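Local coordinates for N-acetylmuramoyl-L-alanine amidase domain-containing protein SAOUHSC_02979 (Staphylococcus aureus, PDB 5T1Q) that probably acts as a secreted cell-wall hydrolase with amidase activity, this chain joining a glucosaminidase-family domain to a C-terminal CHAP domain, at residues E11-K17 with Y133-A137; A99-N105 with S119-N123. All coordinates share one frame; numbering follows the deposited sequence.

From the N terminus, helix 9-13 and the extended residues 15-17 that soon follow it are met 116 residues later by strand 131-140, so interaction 1 closes a long loop. Within that loop, residues 99-105, which follow helix 82-93, are met by the start of strand 119-128, and interaction 2 closes a short loop of 13 residues. The second contact is thus nested in the first and does not cross it. The two strands are antiparallel neighbours in a hairpin and join the two contacts directly, with Ala-137 of interaction 1 paired to Phe-122 of interaction 2. The hairpin thereby links the N-terminal arm to the glucosaminidase-family domain.

Interaction 1. Residues E11-K17 with Y133-A137; sequences ELKHKSK and YSINA
Leu-12 and Lys-15 both close on the ring of Tyr-133: Leu-12 CD2 lies 3.8 Å from Tyr-133 CE2, Lys-15 CB comes in obliquely, and Ile-135 CG2 sits in the ring plane at its edge. The Lys-15 chain, extended beyond CG, crosses the tyrosine at about a right angle and brings NZ above one face, 5.4 Å from the ring centroid, a long cation-pi contact that is at most weakly attractive. Beside the ring the arm pairs with the strand through a single antiparallel bridge. Ser-16 N donates to Ser-134 O at 2.9 Å, and Ser-134 N returns a more bent bond to Ser-16 O at 2.8 Å. A water donates to Glu-11 O and weakly accepts from Asn-136 N, bridging helix and strand. With CG beside its backbone N (chi1 -70°) and the rest of its chain extended, Glu-11 lays its carboxylate against methyl groups, OE1 3.3 Å from Ala-137 CB and OE2 3.4 Å from Ile-135 CD1. The bonds across the contact thus run through backbone atoms and a water; the side chains add van der Waals contacts, and the charge of Glu-11 is met by Lys-112 and the backbone N of Thr-8 rather than by the strand.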
ATOM      1  N   GLU A  11       2.465  17.065  14.452  1.00 63.83           N
ATOM      2  CA  GLU A  11       1.796  16.354  13.352  1.00 61.30           C
ATOM      3  C   GLU A  11       0.546  15.606  13.828  1.00 60.25           C
ATOM      4  O   GLU A  11      -0.439  15.524  13.093  1.00 59.91           O
ATOM      5  CB  GLU A  11       2.769  15.388  12.669  1.00 59.03           C
ATOM      6  CG  GLU A  11       3.849  16.096  11.861  1.00 60.05           C
ATOM      7  CD  GLU A  11       5.014  15.205  11.453  1.00 58.67           C
ATOM      8  OE1 GLU A  11       5.857  15.689  10.671  1.00 60.94           O
ATOM      9  OE2 GLU A  11       5.111  14.042  11.910  1.00 56.14           O
ATOM     10  N   LEU A  12       0.596  15.069  15.049  1.00 60.40           N
ATOM     11  CA  LEU A  12      -0.534  14.324  15.628  1.00 60.01           C
ATOM     12  C   LEU A  12      -1.725  15.210  16.011  1.00 62.49           C
ATOM     13  O   LEU A  12      -2.874  14.757  15.959  1.00 61.88           O
ATOM     14  CB  LEU A  12      -0.088  13.520  16.857  1.00 59.94           C
ATOM     15  CG  LEU A  12       0.781  12.283  16.630  1.00 57.63           C
ATOM     16  CD1 LEU A  12       1.331  11.768  17.952  1.00 58.38           C
ATOM     17  CD2 LEU A  12      -0.010  11.195  15.924  1.00 55.44           C
ATOM     18  N   LYS A  13      -1.453  16.452  16.415  1.00 65.00           N
ATOM     19  CA  LYS A  13      -2.525  17.387  16.788  1.00 67.60           C
ATOM     20  C   LYS A  13      -3.395  17.767  15.589  1.00 66.74           C
ATOM     21  O   LYS A  13      -4.598  17.976  15.738  1.00 67.93           O
ATOM     22  CB  LYS A  13      -1.958  18.645  17.461  1.00 71.56           C
ATOM     23  CG  LYS A  13      -1.483  18.409  18.891  1.00 73.21           C
ATOM     24  CD  LYS A  13      -0.898  19.658  19.546  1.00 77.04           C
ATOM     25  CE  LYS A  13       0.421  20.069  18.905  1.00 77.36           C
ATOM     26  NZ  LYS A  13       1.101  21.155  19.650  1.00 81.14           N
ATOM     27  N   HIS A  14      -2.781  17.838  14.407  1.00 64.58           N
ATOM     28  CA  HIS A  14      -3.502  18.158  13.168  1.00 63.52           C
ATOM     29  C   HIS A  14      -3.887  16.914  12.349  1.00 59.26           C
ATOM     30  O   HIS A  14      -4.315  17.050  11.208  1.00 58.71           O
ATOM     31  CB  HIS A  14      -2.669  19.122  12.308  1.00 64.71           C
ATOM     32  CG  HIS A  14      -2.564  20.499  12.883  1.00 68.37           C
ATOM     33  ND1 HIS A  14      -1.701  20.814  13.911  1.00 69.86           N
ATOM     34  CD2 HIS A  14      -3.211  21.645  12.570  1.00 70.77           C
ATOM     35  CE1 HIS A  14      -1.825  22.094  14.209  1.00 73.43           C
ATOM     36  NE2 HIS A  14      -2.735  22.620  13.410  1.00 74.10           N
ATOM     37  N   LYS A  15      -3.783  15.722  12.941  1.00 56.71           N
ATOM     38  CA  LYS A  15      -4.100  14.469  12.230  1.00 53.56           C
ATOM     39  C   LYS A  15      -5.519  14.455  11.657  1.00 52.07           C
ATOM     40  O   LYS A  15      -6.430  15.056  12.218  1.00 53.14           O
ATOM     41  CB  LYS A  15      -3.902  13.243  13.138  1.00 53.04           C
ATOM     42  CG  LYS A  15      -4.962  13.054  14.215  1.00 54.85           C
ATOM     43  CD  LYS A  15      -4.714  11.801  15.035  1.00 54.65           C
ATOM     44  CE  LYS A  15      -5.813  11.603  16.071  1.00 56.42           C
ATOM     45  NZ  LYS A  15      -5.653  10.320  16.811  1.00 55.99           N
ATOM     46  N   SER A  16      -5.699  13.733  10.558  1.00 49.07           N
ATOM     47  CA  SER A  16      -6.992  13.654   9.883  1.00 48.34           C
ATOM     48  C   SER A  16      -7.356  12.230   9.545  1.00 45.05           C
ATOM     49  O   SER A  16      -6.518  11.333   9.603  1.00 43.06           O
ATOM     50  CB  SER A  16      -6.936  14.437   8.560  1.00 48.80           C
ATOM     51  OG  SER A  16      -6.566  15.790   8.769  1.00 51.67           O
ATOM     52  N   LYS A  17      -8.621  12.019   9.205  1.00 44.29           N
ATOM     53  CA  LYS A  17      -9.026  10.722   8.694  1.00 42.25           C
ATOM     54  C   LYS A  17      -8.486  10.664   7.276  1.00 39.46           C
ATOM     55  O   LYS A  17      -8.356  11.700   6.638  1.00 39.95           O
ATOM     56  CB  LYS A  17     -10.543  10.516   8.730  1.00 43.79           C
ATOM     57  CG  LYS A  17     -11.038  10.121  10.112  1.00 45.58           C
ATOM     58  CD  LYS A  17     -12.449   9.559  10.092  1.00 46.24           C
ATOM     59  CE  LYS A  17     -13.475  10.641   9.832  1.00 48.53           C
ATOM     60  NZ  LYS A  17     -14.851  10.094   9.935  1.00 49.19           N
ATOM     61  N   TYR A 133      -5.096   6.834  10.313  1.00 36.69           N
ATOM     62  CA  TYR A 133      -5.135   8.281  10.267  1.00 37.07           C
ATOM     63  C   TYR A 133      -4.101   8.783   9.284  1.00 35.44           C
ATOM     64  O   TYR A 133      -3.340   8.008   8.719  1.00 34.32           O
ATOM     65  CB  TYR A 133      -4.948   8.902  11.653  1.00 37.91           C
ATOM     66  CG  TYR A 133      -3.621   8.627  12.310  1.00 37.60           C
ATOM     67  CD1 TYR A 133      -3.399   7.431  12.982  1.00 37.91           C
ATOM     68  CD2 TYR A 133      -2.602   9.576  12.304  1.00 37.75           C
ATOM     69  CE1 TYR A 133      -2.193   7.174  13.616  1.00 38.19           C
ATOM     70  CE2 TYR A 133      -1.386   9.333  12.942  1.00 38.06           C
ATOM     71  CZ  TYR A 133      -1.189   8.129  13.601  1.00 38.15           C
ATOM     72  OH  TYR A 133       0.008   7.853  14.229  1.00 38.16           O
ATOM     73  N   SER A 134      -4.105  10.089   9.077  1.00 35.48           N
ATOM     74  CA  SER A 134      -3.225  10.729   8.135  1.00 35.48           C
ATOM     75  C   SER A 134      -2.586  11.925   8.797  1.00 36.72           C
ATOM     76  O   SER A 134      -3.182  12.540   9.673  1.00 37.16           O
ATOM     77  CB  SER A 134      -4.046  11.198   6.931  1.00 35.74           C
ATOM     78  OG  SER A 134      -3.228  11.779   5.932  1.00 37.20           O
ATOM     79  N   ILE A 135      -1.353  12.220   8.404  1.00 37.33           N
ATOM     80  CA  ILE A 135      -0.649  13.420   8.858  1.00 38.84           C
ATOM     81  C   ILE A 135       0.012  14.049   7.648  1.00 38.83           C
ATOM     82  O   ILE A 135       0.358  13.357   6.689  1.00 36.92           O
ATOM     83  CB  ILE A 135       0.421  13.154   9.945  1.00 39.60           C
ATOM     84  CG1 ILE A 135       1.530  12.221   9.436  1.00 39.21           C
ATOM     85  CG2 ILE A 135      -0.223  12.605  11.210  1.00 40.24           C
ATOM     86  CD1 ILE A 135       2.708  12.108  10.382  1.00 39.86           C
ATOM     87  N   ASN A 136       0.159  15.366   7.695  1.00 40.70           N
ATOM     88  CA  ASN A 136       0.806  16.119   6.650  1.00 41.58           C
ATOM     89  C   ASN A 136       2.230  16.402   7.146  1.00 42.19           C
ATOM     90  O   ASN A 136       2.407  17.070   8.164  1.00 42.17           O
ATOM     91  CB  ASN A 136       0.043  17.421   6.414  1.00 44.25           C
ATOM     92  CG  ASN A 136       0.561  18.197   5.224  1.00 45.35           C
ATOM     93  OD1 ASN A 136       1.007  19.323   5.366  1.00 50.19           O
ATOM     94  ND2 ASN A 136       0.523  17.589   4.051  1.00 44.90           N
ATOM     95  N   ALA A 137       3.235  15.879   6.445  1.00 41.61           N
ATOM     96  CA  ALA A 137       4.626  16.062   6.854  1.00 42.59           C
ATOM     97  C   ALA A 137       5.574  16.338   5.688  1.00 42.38           C
ATOM     98  O   ALA A 137       5.282  16.008   4.535  1.00 41.31           O
ATOM     99  CB  ALA A 137       5.094  14.838   7.624  1.00 42.54           C
TER
HETATM  100  O   HOH W   1      -1.272  16.513  10.541  1.00 46.64           O

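Interaction 2. Residues A99-N105 with S119-N123; sequences ALAKSPN and SVPFN
Leu-100 and Phe-122, with CA atoms 7.8 Å apart, and Asn-105 and Val-120, with CA atoms 7.3 Å apart, mark the nearest approaches of two backbones that share no hydrogen bond, so strand side chains make the contact, the Phe-122 ring also meeting loop backbone at Ala-99 and Leu-100. The Phe-122 ring is the centre of the contact. Leu-100 CB stands over one face, offset toward the rim and 4.1 Å from the ring centroid, in a CH-pi contact. Leu-100 CG is turned away from its own backbone N (chi1 177°), which carries CD1 to within 3.9 Å of Phe-122 CE1 and also brings it against Val-120 CG1. Ala-99 CB and Asn-105 ND2 lie at the ring edge, near its plane, with ND2 3.7 Å from Phe-122 CE1. The amide and ring planes are 87° apart.

Asn-105 also holds its own loop together. Its ND2 donates to Ala-99 O at 3.2 Å, a fairly straight bond (160° at the hydrogen) that reaches the carbonyl from above its plane while lying close to the plane of the amide. Asn-105 N bonds Lys-102 O at 2.9 Å, and a cis peptide precedes Pro-104 within the same turn. The other end of the amide faces Val-120: OD1 is 3.6 Å from Val-120 CG2 and about as near CB and CG1, so a buried polar atom rests on a valine, while Lys-141 supplies its hydrogen bond. The two bonds would hold the amide's rotation.

Strand 131-140 completes the setting, because Phe-139 packs against both Leu-100 and Phe-122 and shares a backbone hydrogen bond with Val-120. The loop that follows helix 82-93 is thus packed against the start of the hairpin, within the glucosaminidase-family domain.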
ATOM      1  N   ALA A  99       3.882   9.702  -6.205  1.00 31.69           N
ATOM      2  CA  ALA A  99       4.291  11.046  -6.611  1.00 33.31           C
ATOM      3  C   ALA A  99       5.537  11.491  -5.833  1.00 33.71           C
ATOM      4  O   ALA A  99       6.300  12.328  -6.302  1.00 34.46           O
ATOM      5  CB  ALA A  99       3.154  12.035  -6.412  1.00 33.27           C
ATOM      6  N   LEU A 100       5.723  10.912  -4.646  1.00 33.47           N
ATOM      7  CA  LEU A 100       6.883  11.178  -3.798  1.00 33.95           C
ATOM      8  C   LEU A 100       8.151  10.528  -4.367  1.00 34.13           C
ATOM      9  O   LEU A 100       9.257  10.999  -4.112  1.00 33.70           O
ATOM     10  CB  LEU A 100       6.629  10.630  -2.384  1.00 33.61           C
ATOM     11  CG  LEU A 100       7.743  10.739  -1.342  1.00 34.15           C
ATOM     12  CD1 LEU A 100       8.185  12.181  -1.144  1.00 35.26           C
ATOM     13  CD2 LEU A 100       7.276  10.143  -0.022  1.00 34.00           C
ATOM     14  N   ALA A 101       7.976   9.440  -5.116  1.00 34.12           N
ATOM     15  CA  ALA A 101       9.109   8.696  -5.693  1.00 35.14           C
ATOM     16  C   ALA A 101       9.543   9.118  -7.083  1.00 37.84           C
ATOM     17  O   ALA A 101      10.644   8.788  -7.487  1.00 39.63           O
ATOM     18  CB  ALA A 101       8.793   7.219  -5.705  1.00 33.82           C
ATOM     19  N   LYS A 102       8.683   9.782  -7.846  1.00 40.61           N
ATOM     20  CA  LYS A 102       9.089  10.213  -9.194  1.00 44.71           C
ATOM     21  C   LYS A 102       9.441  11.701  -9.221  1.00 45.49           C
ATOM     22  O   LYS A 102       9.411  12.368  -8.181  1.00 44.43           O
ATOM     23  CB  LYS A 102       8.066   9.790 -10.262  1.00 47.46           C
ATOM     24  CG  LYS A 102       6.602  10.014  -9.947  1.00 49.18           C
ATOM     25  CD  LYS A 102       5.744   9.255 -10.951  1.00 51.18           C
ATOM     26  CE  LYS A 102       4.266   9.422 -10.661  1.00 53.27           C
ATOM     27  NZ  LYS A 102       3.451   8.469 -11.469  1.00 56.24           N
ATOM     28  N   SER A 103       9.829  12.196 -10.392  1.00 46.19           N
ATOM     29  CA  SER A 103      10.218  13.592 -10.539  1.00 47.68           C
ATOM     30  C   SER A 103       9.103  14.512 -10.042  1.00 46.47           C
ATOM     31  O   SER A 103       7.932  14.227 -10.275  1.00 45.87           O
ATOM     32  CB  SER A 103      10.545  13.909 -12.003  1.00 50.57           C
ATOM     33  OG  SER A 103      10.863  15.282 -12.179  1.00 54.13           O
ATOM     34  N   PRO A 104       9.445  15.615  -9.368  1.00 47.26           N
ATOM     35  CA  PRO A 104      10.824  16.035  -9.073  1.00 47.76           C
ATOM     36  C   PRO A 104      11.269  15.697  -7.645  1.00 45.32           C
ATOM     37  O   PRO A 104      12.240  16.260  -7.168  1.00 44.55           O
ATOM     38  CB  PRO A 104      10.735  17.550  -9.238  1.00 50.04           C
ATOM     39  CG  PRO A 104       9.363  17.864  -8.747  1.00 49.62           C
ATOM     40  CD  PRO A 104       8.495  16.731  -9.222  1.00 48.16           C
ATOM     41  N   ASN A 105      10.589  14.765  -6.983  1.00 42.62           N
ATOM     42  CA  ASN A 105      10.886  14.459  -5.574  1.00 41.81           C
ATOM     43  C   ASN A 105      11.902  13.331  -5.380  1.00 41.43           C
ATOM     44  O   ASN A 105      12.763  13.423  -4.510  1.00 41.51           O
ATOM     45  CB  ASN A 105       9.577  14.195  -4.850  1.00 40.21           C
ATOM     46  CG  ASN A 105       8.642  15.390  -4.906  1.00 40.88           C
ATOM     47  OD1 ASN A 105       9.068  16.538  -4.733  1.00 43.67           O
ATOM     48  ND2 ASN A 105       7.372  15.135  -5.150  1.00 40.66           N
ATOM     49  N   SER A 119      12.723  20.119   0.477  1.00 48.76           N
ATOM     50  CA  SER A 119      11.690  19.325   1.106  1.00 47.48           C
ATOM     51  C   SER A 119      10.367  19.431   0.332  1.00 46.61           C
ATOM     52  O   SER A 119      10.171  20.373  -0.450  1.00 47.45           O
ATOM     53  CB  SER A 119      11.525  19.820   2.547  1.00 47.85           C
ATOM     54  OG  SER A 119      10.824  18.889   3.334  1.00 48.41           O
ATOM     55  N   VAL A 120       9.478  18.456   0.535  1.00 43.47           N
ATOM     56  CA  VAL A 120       8.165  18.439  -0.131  1.00 42.75           C
ATOM     57  C   VAL A 120       7.082  17.894   0.819  1.00 41.36           C
ATOM     58  O   VAL A 120       7.252  16.813   1.403  1.00 39.52           O
ATOM     59  CB  VAL A 120       8.186  17.614  -1.451  1.00 42.03           C
ATOM     60  CG1 VAL A 120       8.461  16.138  -1.189  1.00 39.96           C
ATOM     61  CG2 VAL A 120       6.878  17.787  -2.224  1.00 41.34           C
ATOM     62  N   PRO A 121       5.973  18.643   0.986  1.00 41.91           N
ATOM     63  CA  PRO A 121       4.908  18.195   1.890  1.00 41.16           C
ATOM     64  C   PRO A 121       3.981  17.129   1.289  1.00 39.01           C
ATOM     65  O   PRO A 121       3.540  17.256   0.145  1.00 39.96           O
ATOM     66  CB  PRO A 121       4.126  19.484   2.174  1.00 43.08           C
ATOM     67  CG  PRO A 121       4.327  20.312   0.957  1.00 44.48           C
ATOM     68  CD  PRO A 121       5.730  20.018   0.498  1.00 44.45           C
ATOM     69  N   PHE A 122       3.709  16.085   2.066  1.00 36.98           N
ATOM     70  CA  PHE A 122       2.809  15.000   1.650  1.00 35.43           C
ATOM     71  C   PHE A 122       1.962  14.508   2.790  1.00 35.09           C
ATOM     72  O   PHE A 122       2.388  14.523   3.948  1.00 34.90           O
ATOM     73  CB  PHE A 122       3.582  13.787   1.117  1.00 33.85           C
ATOM     74  CG  PHE A 122       3.875  13.843  -0.347  1.00 33.82           C
ATOM     75  CD1 PHE A 122       4.992  14.509  -0.824  1.00 34.78           C
ATOM     76  CD2 PHE A 122       3.037  13.209  -1.253  1.00 32.85           C
ATOM     77  CE1 PHE A 122       5.265  14.549  -2.184  1.00 34.88           C
ATOM     78  CE2 PHE A 122       3.297  13.257  -2.611  1.00 33.30           C
ATOM     79  CZ  PHE A 122       4.415  13.925  -3.076  1.00 34.20           C
ATOM     80  N   ASN A 123       0.746  14.086   2.444  1.00 34.62           N
ATOM     81  CA  ASN A 123      -0.133  13.425   3.386  1.00 34.58           C
ATOM     82  C   ASN A 123       0.379  11.993   3.418  1.00 32.95           C
ATOM     83  O   ASN A 123       0.700  11.417   2.377  1.00 32.47           O
ATOM     84  CB  ASN A 123      -1.584  13.518   2.933  1.00 34.72           C
ATOM     85  CG  ASN A 123      -2.090  14.938   2.967  1.00 37.08           C
ATOM     86  OD1 ASN A 123      -1.962  15.632   3.984  1.00 38.31           O
ATOM     87  ND2 ASN A 123      -2.657  15.387   1.864  1.00 38.47           N
TER